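Local coordinates for MdbA protein (Corynebacterium diphtheriae, PDB 5C00) that acts as a thiol-disulfide oxidoreductase of the DsbA family and probably catalyses disulfide formation in exported proteins, in support of pilus assembly, toxin production and virulence, at residues Ser149-Val152 with Thr153-Arg157; Asp112-Thr115 with Tyr116-Arg120; Phe168-Ala171 with Asn172-Lys175. One frame throughout, in Å; residues are numbered along the deposited sequence.

Contact 1 of 3, residues Ser149-Val152 with Thr153-Arg157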
loop_
_atom_site.group_PDB
_atom_site.type_symbol
_atom_site.label_atom_id
_atom_site.label_comp_id
_atom_site.label_asym_id
_atom_site.label_seq_id
_atom_site.Cartn_x
_atom_site.Cartn_y
_atom_site.Cartn_z
ATOM N N SER A 149 1.528 -16.672 -2.632
ATOM C CA SER A 149 1.466 -17.885 -3.392
ATOM C C SER A 149 2.612 -17.953 -4.406
ATOM O O SER A 149 3.222 -16.950 -4.735
ATOM C CB SER A 149 0.140 -17.964 -4.105
ATOM O OG SER A 149 0.087 -17.041 -5.167
ATOM N N ASP A 150 2.906 -19.164 -4.878
ATOM C CA ASP A 150 3.860 -19.384 -6.000
ATOM C C ASP A 150 3.513 -18.607 -7.253
ATOM O O ASP A 150 4.405 -18.092 -7.937
ATOM C CB ASP A 150 3.974 -20.881 -6.352
ATOM C CG ASP A 150 4.830 -21.648 -5.382
ATOM O OD1 ASP A 150 5.262 -21.122 -4.347
ATOM O OD2 ASP A 150 5.042 -22.841 -5.621
ATOM N N GLU A 151 2.221 -18.480 -7.529
ATOM C CA GLU A 151 1.704 -17.708 -8.641
ATOM C C GLU A 151 2.036 -16.221 -8.505
ATOM O O GLU A 151 2.490 -15.598 -9.437
ATOM C CB GLU A 151 0.185 -17.862 -8.716
ATOM C CG GLU A 151 -0.439 -17.300 -9.985
ATOM C CD GLU A 151 -1.299 -16.067 -9.761
ATOM O OE1 GLU A 151 -1.844 -15.892 -8.639
ATOM O OE2 GLU A 151 -1.435 -15.277 -10.733
ATOM N N VAL A 152 1.768 -15.675 -7.328
ATOM C CA VAL A 152 2.046 -14.283 -7.046
ATOM C C VAL A 152 3.556 -14.025 -7.116
ATOM O O VAL A 152 4.010 -13.017 -7.710
ATOM C CB VAL A 152 1.495 -13.852 -5.671
ATOM C CG1 VAL A 152 1.983 -12.487 -5.266
ATOM C CG2 VAL A 152 -0.006 -13.826 -5.728
ATOM N N THR A 153 4.320 -14.918 -6.513
ATOM C CA THR A 153 5.761 -14.765 -6.428
ATOM C C THR A 153 6.398 -14.704 -7.830
ATOM O O THR A 153 7.199 -13.816 -8.147
ATOM C CB THR A 153 6.376 -15.895 -5.593
ATOM O OG1 THR A 153 5.814 -15.884 -4.276
ATOM C CG2 THR A 153 7.885 -15.694 -5.479
ATOM N N GLN A 154 6.012 -15.625 -8.704
ATOM C CA GLN A 154 6.515 -15.612 -10.071
ATOM C C GLN A 154 6.060 -14.373 -10.837
ATOM O O GLN A 154 6.813 -13.788 -11.570
ATOM C CB GLN A 154 6.139 -16.904 -10.794
ATOM C CG GLN A 154 6.839 -17.068 -12.155
ATOM C CD GLN A 154 8.365 -17.121 -12.069
ATOM O OE1 GLN A 154 8.955 -17.646 -11.117
ATOM N NE2 GLN A 154 9.008 -16.601 -13.083
ATOM N N LYS A 155 4.828 -13.940 -10.629
ATOM C CA LYS A 155 4.353 -12.708 -11.211
ATOM C C LYS A 155 5.240 -11.513 -10.803
ATOM O O LYS A 155 5.584 -10.674 -11.625
ATOM C CB LYS A 155 2.916 -12.491 -10.767
ATOM C CG LYS A 155 2.310 -11.159 -11.130
ATOM C CD LYS A 155 0.857 -11.110 -10.710
ATOM C CE LYS A 155 0.070 -12.332 -11.164
ATOM N NZ LYS A 155 -1.365 -11.990 -11.228
ATOM N N ILE A 156 5.619 -11.437 -9.522
ATOM C CA ILE A 156 6.477 -10.367 -9.088
ATOM C C ILE A 156 7.861 -10.423 -9.799
ATOM O O ILE A 156 8.406 -9.397 -10.231
ATOM C CB ILE A 156 6.657 -10.401 -7.552
ATOM C CG1 ILE A 156 5.277 -10.145 -6.906
ATOM C CG2 ILE A 156 7.736 -9.387 -7.127
ATOM C CD1 ILE A 156 5.213 -10.171 -5.404
ATOM N N ARG A 157 8.427 -11.612 -9.896
ATOM C CA ARG A 157 9.704 -11.792 -10.594
ATOM C C ARG A 157 9.651 -11.318 -12.036
ATOM O O ARG A 157 10.632 -10.802 -12.531
ATOM C CB ARG A 157 10.098 -13.271 -10.603
ATOM C CG ARG A 157 10.441 -13.791 -9.246
ATOM C CD ARG A 157 11.089 -15.169 -9.281
ATOM N NE ARG A 157 10.940 -15.778 -7.985
ATOM C CZ ARG A 157 11.614 -15.386 -6.892
ATOM N NH1 ARG A 157 12.530 -14.443 -6.982
ATOM N NH2 ARG A 157 11.367 -15.939 -5.706
#
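Ser-149 and Thr-153 meet across the first turn of helix 150-158, in the helical part of this DsbA-like thioredoxin fold, and Ser-149 is the N-cap. Hydrogen bonds come first. Ser-149 OG accepts from Val-152 N at 3.1 Å and so caps an amide of the opening turn. The Ser-149 carbonyl is gripped twice by Thr-153: its N donates to Ser-149 O at 2.9 Å, and its OG1 to the same oxygen at 2.8 Å. The hydroxyl arrives from above the carbonyl plane, 41° out of it; with chi1 at -59°, OG1 sits beside its own backbone N and turns back to the preceding turn. The i to i+4 pattern then runs through Asp-150 to Gln-154, Glu-151 to Lys-155 and Val-152 to Ile-156.

Charge follows at the edge of the exposed side. Glu-151 and Lys-155 lie side by side and point the same way, joined by a salt bridge whose hydrogen bond is weak, Lys-155 NZ to Glu-151 OE2 at 3.3 Å. Both side chains have a second conformer, so the bridge holds for the pair of conformers described and is doubtful beyond it. Round the helix from this pair, Gln-154 donates through NE2 to Glu-158, one turn on.

Apolar packing occupies the inner side. Val-152 and Ile-156 face helix 96-109, touching Val-107 and Ala-103 respectively, while Ile-156 also rests on Ala-140 of helix 136-145. Between them the branches meet at an angle, Val-152 CG1 lying 4.0 Å from Ile-156 CD1.

Contact 2 of 3, residues Asp112-Thr115 with Tyr116-Arg120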
loop_
_atom_site.group_PDB
_atom_site.type_symbol
_atom_site.label_atom_id
_atom_site.label_comp_id
_atom_site.label_asym_id
_atom_site.label_seq_id
_atom_site.Cartn_x
_atom_site.Cartn_y
_atom_site.Cartn_z
ATOM N N ASP A 112 -5.011 -12.124 -0.846
ATOM C CA ASP A 112 -4.435 -12.594 0.425
ATOM C C ASP A 112 -4.130 -11.342 1.272
ATOM O O ASP A 112 -3.032 -10.776 1.210
ATOM C CB ASP A 112 -3.170 -13.417 0.180
ATOM C CG ASP A 112 -2.549 -13.933 1.456
ATOM O OD1 ASP A 112 -3.065 -13.664 2.581
ATOM O OD2 ASP A 112 -1.491 -14.614 1.324
ATOM N N TRP A 113 -5.126 -10.910 2.024
ATOM C CA TRP A 113 -5.065 -9.600 2.663
ATOM C C TRP A 113 -4.125 -9.597 3.844
ATOM O O TRP A 113 -3.512 -8.564 4.111
ATOM C CB TRP A 113 -6.466 -9.083 3.024
ATOM C CG TRP A 113 -7.215 -8.937 1.756
ATOM C CD1 TRP A 113 -8.156 -9.769 1.253
ATOM C CD2 TRP A 113 -6.960 -7.965 0.760
ATOM N NE1 TRP A 113 -8.559 -9.333 0.022
ATOM C CE2 TRP A 113 -7.788 -8.259 -0.334
ATOM C CE3 TRP A 113 -6.058 -6.897 0.659
ATOM C CZ2 TRP A 113 -7.798 -7.489 -1.464
ATOM C CZ3 TRP A 113 -6.054 -6.158 -0.455
ATOM C CH2 TRP A 113 -6.916 -6.468 -1.530
ATOM N N GLU A 114 -3.965 -10.725 4.530
ATOM C CA GLU A 114 -3.035 -10.731 5.655
ATOM C C GLU A 114 -1.562 -10.655 5.158
ATOM O O GLU A 114 -0.741 -9.939 5.720
ATOM C CB GLU A 114 -3.276 -11.914 6.560
ATOM C CG GLU A 114 -2.680 -11.686 7.939
ATOM C CD GLU A 114 -3.198 -12.694 8.952
ATOM O OE1 GLU A 114 -2.430 -13.648 9.201
ATOM O OE2 GLU A 114 -4.350 -12.530 9.455
ATOM N N THR A 115 -1.254 -11.327 4.059
ATOM C CA THR A 115 0.062 -11.184 3.424
ATOM C C THR A 115 0.290 -9.761 2.892
ATOM O O THR A 115 1.311 -9.121 3.167
ATOM C CB THR A 115 0.197 -12.245 2.294
ATOM O OG1 THR A 115 0.122 -13.535 2.904
ATOM C CG2 THR A 115 1.520 -12.144 1.623
ATOM N N TYR A 116 -0.711 -9.233 2.180
ATOM C CA TYR A 116 -0.645 -7.880 1.656
ATOM C C TYR A 116 -0.349 -6.883 2.762
ATOM O O TYR A 116 0.592 -6.073 2.680
ATOM C CB TYR A 116 -1.927 -7.484 0.964
ATOM C CG TYR A 116 -1.901 -6.031 0.609
ATOM C CD1 TYR A 116 -1.108 -5.561 -0.440
ATOM C CD2 TYR A 116 -2.557 -5.101 1.384
ATOM C CE1 TYR A 116 -1.017 -4.214 -0.713
ATOM C CE2 TYR A 116 -2.443 -3.756 1.128
ATOM C CZ TYR A 116 -1.659 -3.339 0.076
ATOM O OH TYR A 116 -1.584 -2.019 -0.192
ATOM N N TRP A 117 -1.137 -6.947 3.815
ATOM C CA TRP A 117 -0.936 -5.969 4.883
ATOM C C TRP A 117 0.485 -6.006 5.474
ATOM O O TRP A 117 1.144 -4.975 5.690
ATOM C CB TRP A 117 -1.962 -6.230 5.968
ATOM C CG TRP A 117 -1.739 -5.377 7.100
ATOM C CD1 TRP A 117 -1.191 -5.723 8.261
ATOM C CD2 TRP A 117 -2.002 -3.987 7.160
ATOM N NE1 TRP A 117 -1.098 -4.629 9.085
ATOM C CE2 TRP A 117 -1.610 -3.555 8.436
ATOM C CE3 TRP A 117 -2.562 -3.057 6.264
ATOM C CZ2 TRP A 117 -1.726 -2.235 8.841
ATOM C CZ3 TRP A 117 -2.684 -1.730 6.676
ATOM C CH2 TRP A 117 -2.276 -1.349 7.956
ATOM N N ASN A 118 0.949 -7.216 5.766
ATOM C CA ASN A 118 2.281 -7.351 6.341
ATOM C C ASN A 118 3.399 -7.015 5.368
ATOM O O ASN A 118 4.438 -6.509 5.779
ATOM C CB ASN A 118 2.445 -8.751 6.909
ATOM C CG ASN A 118 1.694 -8.905 8.226
ATOM O OD1 ASN A 118 2.120 -8.375 9.257
ATOM N ND2 ASN A 118 0.532 -9.537 8.170
ATOM N N TYR A 119 3.165 -7.274 4.086
ATOM C CA TYR A 119 4.119 -6.957 3.039
ATOM C C TYR A 119 4.248 -5.465 2.871
ATOM O O TYR A 119 5.351 -4.930 2.881
ATOM C CB TYR A 119 3.693 -7.599 1.746
ATOM C CG TYR A 119 4.700 -7.551 0.651
ATOM C CD1 TYR A 119 5.919 -8.165 0.782
ATOM C CD2 TYR A 119 4.431 -6.927 -0.520
ATOM C CE1 TYR A 119 6.851 -8.174 -0.237
ATOM C CE2 TYR A 119 5.377 -6.919 -1.550
ATOM C CZ TYR A 119 6.559 -7.572 -1.425
ATOM O OH TYR A 119 7.470 -7.590 -2.484
ATOM N N ARG A 120 3.130 -4.750 2.826
ATOM C CA ARG A 120 3.145 -3.274 2.790
ATOM C C ARG A 120 3.919 -2.702 3.977
ATOM O O ARG A 120 4.755 -1.789 3.794
ATOM C CB ARG A 120 1.698 -2.722 2.791
ATOM C CG ARG A 120 1.597 -1.217 3.068
ATOM C CD ARG A 120 0.150 -0.734 2.990
ATOM N NE ARG A 120 0.059 0.683 3.366
ATOM C CZ ARG A 120 0.008 1.135 4.630
ATOM N NH1 ARG A 120 0.061 0.295 5.642
ATOM N NH2 ARG A 120 -0.057 2.453 4.898
#
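Trp-113 turns the edge of its indole toward the face of Tyr-116, an offset edge-to-face pair with planes at 74° and ring centroids 5.8 Å apart. The closest side-chain atoms are Trp-113 CE3 and Tyr-116 CD2, at 4.0 Å. Different first torsions bring the rings together: Trp-113 CG lies beside its backbone N (chi1 -62°), whereas Tyr-116 CG lies beside its carbonyl carbon (chi1 172°). Both rings rest on Ile-33 of strand 32-36 and Ala-108 of helix 96-109, joining the start of helix 113-125 to sheet and helix.

Glu-114 and Asn-118 run side by side in the same direction, their carboxylate and amide planes nearly perpendicular. Asn-118 ND2 bends back to Glu-114 O at 2.8 Å, reaching it from the face opposite to Asn-118 N. Glu-114 sends OE2 to Val-22 N, and Asn-118 OD1 accepts from Glu-20 N, so this pair ties the helix to the N-terminal segment.

Asp-112 is the N-cap: OD1 accepts weakly from Thr-115 N, and OD2 accepts from Thr-115 OG1 at a very short 2.5 Å, met from above the carboxylate plane. The carboxylate here would probably be stabilised in its charged form by the helix dipole and these two donors.

Contact 3 of 3, residues Phe168-Ala171 with Asn172-Lys175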
loop_
_atom_site.group_PDB
_atom_site.type_symbol
_atom_site.label_atom_id
_atom_site.label_comp_id
_atom_site.label_asym_id
_atom_site.label_seq_id
_atom_site.Cartn_x
_atom_site.Cartn_y
_atom_site.Cartn_z
ATOM N N PHE A 168 -2.593 2.597 -12.697
ATOM C CA PHE A 168 -3.185 3.048 -11.433
ATOM C C PHE A 168 -2.465 4.275 -10.872
ATOM O O PHE A 168 -3.092 5.221 -10.369
ATOM C CB PHE A 168 -3.139 1.953 -10.388
ATOM C CG PHE A 168 -4.053 0.788 -10.665
ATOM C CD1 PHE A 168 -4.826 0.727 -11.825
ATOM C CD2 PHE A 168 -4.091 -0.266 -9.787
ATOM C CE1 PHE A 168 -5.633 -0.368 -12.052
ATOM C CE2 PHE A 168 -4.896 -1.352 -10.008
ATOM C CZ PHE A 168 -5.654 -1.405 -11.163
ATOM N N ALA A 169 -1.157 4.223 -10.920
ATOM C CA ALA A 169 -0.368 5.324 -10.389
ATOM C C ALA A 169 -0.682 6.620 -11.158
ATOM O O ALA A 169 -0.853 7.681 -10.552
ATOM C CB ALA A 169 1.118 4.995 -10.454
ATOM N N GLU A 170 -0.797 6.518 -12.485
ATOM C CA GLU A 170 -1.116 7.733 -13.285
ATOM C C GLU A 170 -2.520 8.262 -12.953
ATOM O O GLU A 170 -2.686 9.469 -12.732
ATOM C CB GLU A 170 -0.935 7.474 -14.793
ATOM C CG GLU A 170 -0.825 8.731 -15.654
ATOM C CD GLU A 170 0.084 9.817 -15.051
ATOM O OE1 GLU A 170 1.264 9.533 -14.720
ATOM O OE2 GLU A 170 -0.393 10.962 -14.895
ATOM N N ALA A 171 -3.515 7.380 -12.882
ATOM C CA ALA A 171 -4.881 7.766 -12.496
ATOM C C ALA A 171 -4.947 8.396 -11.115
ATOM O O ALA A 171 -5.655 9.400 -10.892
ATOM C CB ALA A 171 -5.831 6.593 -12.556
ATOM N N ASN A 172 -4.185 7.816 -10.160
ATOM C CA ASN A 172 -4.169 8.332 -8.842
ATOM C C ASN A 172 -3.492 9.675 -8.759
ATOM O O ASN A 172 -3.936 10.515 -7.996
ATOM C CB ASN A 172 -3.507 7.283 -7.887
ATOM C CG ASN A 172 -4.416 6.077 -7.637
ATOM O OD1 ASN A 172 -5.634 6.207 -7.616
ATOM N ND2 ASN A 172 -3.826 4.925 -7.416
ATOM N N SER A 173 -2.435 9.915 -9.528
ATOM C CA SER A 173 -1.825 11.239 -9.475
ATOM C C SER A 173 -2.745 12.280 -10.136
ATOM O O SER A 173 -2.800 13.402 -9.676
ATOM C CB SER A 173 -0.444 11.268 -10.104
ATOM O OG SER A 173 -0.499 10.961 -11.464
ATOM N N LYS A 174 -3.474 11.893 -11.179
ATOM C CA LYS A 174 -4.432 12.821 -11.765
ATOM C C LYS A 174 -5.580 13.154 -10.817
ATOM O O LYS A 174 -5.988 14.334 -10.718
ATOM C CB LYS A 174 -4.969 12.290 -13.096
ATOM C CG LYS A 174 -3.969 12.347 -14.224
ATOM C CD LYS A 174 -4.642 11.785 -15.483
ATOM C CE LYS A 174 -3.835 12.081 -16.746
ATOM N NZ LYS A 174 -2.636 11.197 -16.818
ATOM N N LYS A 175 -6.086 12.148 -10.098
ATOM C CA LYS A 175 -7.086 12.366 -9.059
ATOM C C LYS A 175 -6.541 13.268 -7.975
ATOM O O LYS A 175 -7.234 14.175 -7.530
ATOM C CB LYS A 175 -7.636 11.056 -8.463
ATOM C CG LYS A 175 -8.761 11.225 -7.457
ATOM C CD LYS A 175 -9.223 9.858 -6.969
ATOM C CE LYS A 175 -10.257 9.931 -5.864
ATOM N NZ LYS A 175 -11.409 10.817 -6.206
#
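Glu-170 and Lys-174 form a salt bridge one turn apart on the outer side of helix 162-180. From CB, the Glu-170 chain sets CG anti to the backbone N (chi1 -162°), then bends at chi2, which swings the carboxylate over the next turn. CG already lies 3.3 Å from Lys-174 NZ, and CD 3.5 Å from it. At the tip OE2 accepts from Lys-174 NZ at 3.0 Å, met on its anti side and 22° out of the carboxylate plane. Glu-170 OE1 comes no nearer than 4.0 Å to Ser-173 OG, which is not a bond. Lys-174 comes across from its own turn, its extended chain bending only at chi4 to return the ammonium to the acid. Glu-170 was modelled in two conformations, so this describes one of them.

The carbonyl of Glu-170 is held from one face by two donors, Lys-174 N at 3.0 Å and Ser-173 OG at 2.9 Å. Ser-173 OG stands between its backbone N and carbonyl carbon (chi1 63°), a position from which it can fold back to the preceding turn; Ser-173, too, has a second conformation.

Toward the protein, Asn-172 is buried: its OD1 accepts from Arg-83 and its ND2 donates to Ser-31 O, while its side chain touches Leu-85. With a salt bridge outside and Asn-172 anchored inward, helix 162-180 packs against strand 78-85, consistent with a helix flanking the central sheet of a thioredoxin fold.

The three contacts follow in series along the chain, contact 2 first, then contact 1, then contact 3. Contacts 1 and 2 each lie at a capped helix start and their centres are 14 Å apart; helix 96-109 lies between them, since side chains of both touch its Val-107 and Ala-103. Contact 3, mid-helix, is farther off, with centres 25 Å from contact 1 and 22 Å from contact 2, on the opposite side of the chain's centre from the latter. Contacts 2 and 3 both rest on the sheet, on strands 32-36 and 78-85. The probable redox site is the CxxC pair Cys-55 and Cys-58 at the start of helix 56-74, a helix that Trp-117 of contact 2 touches.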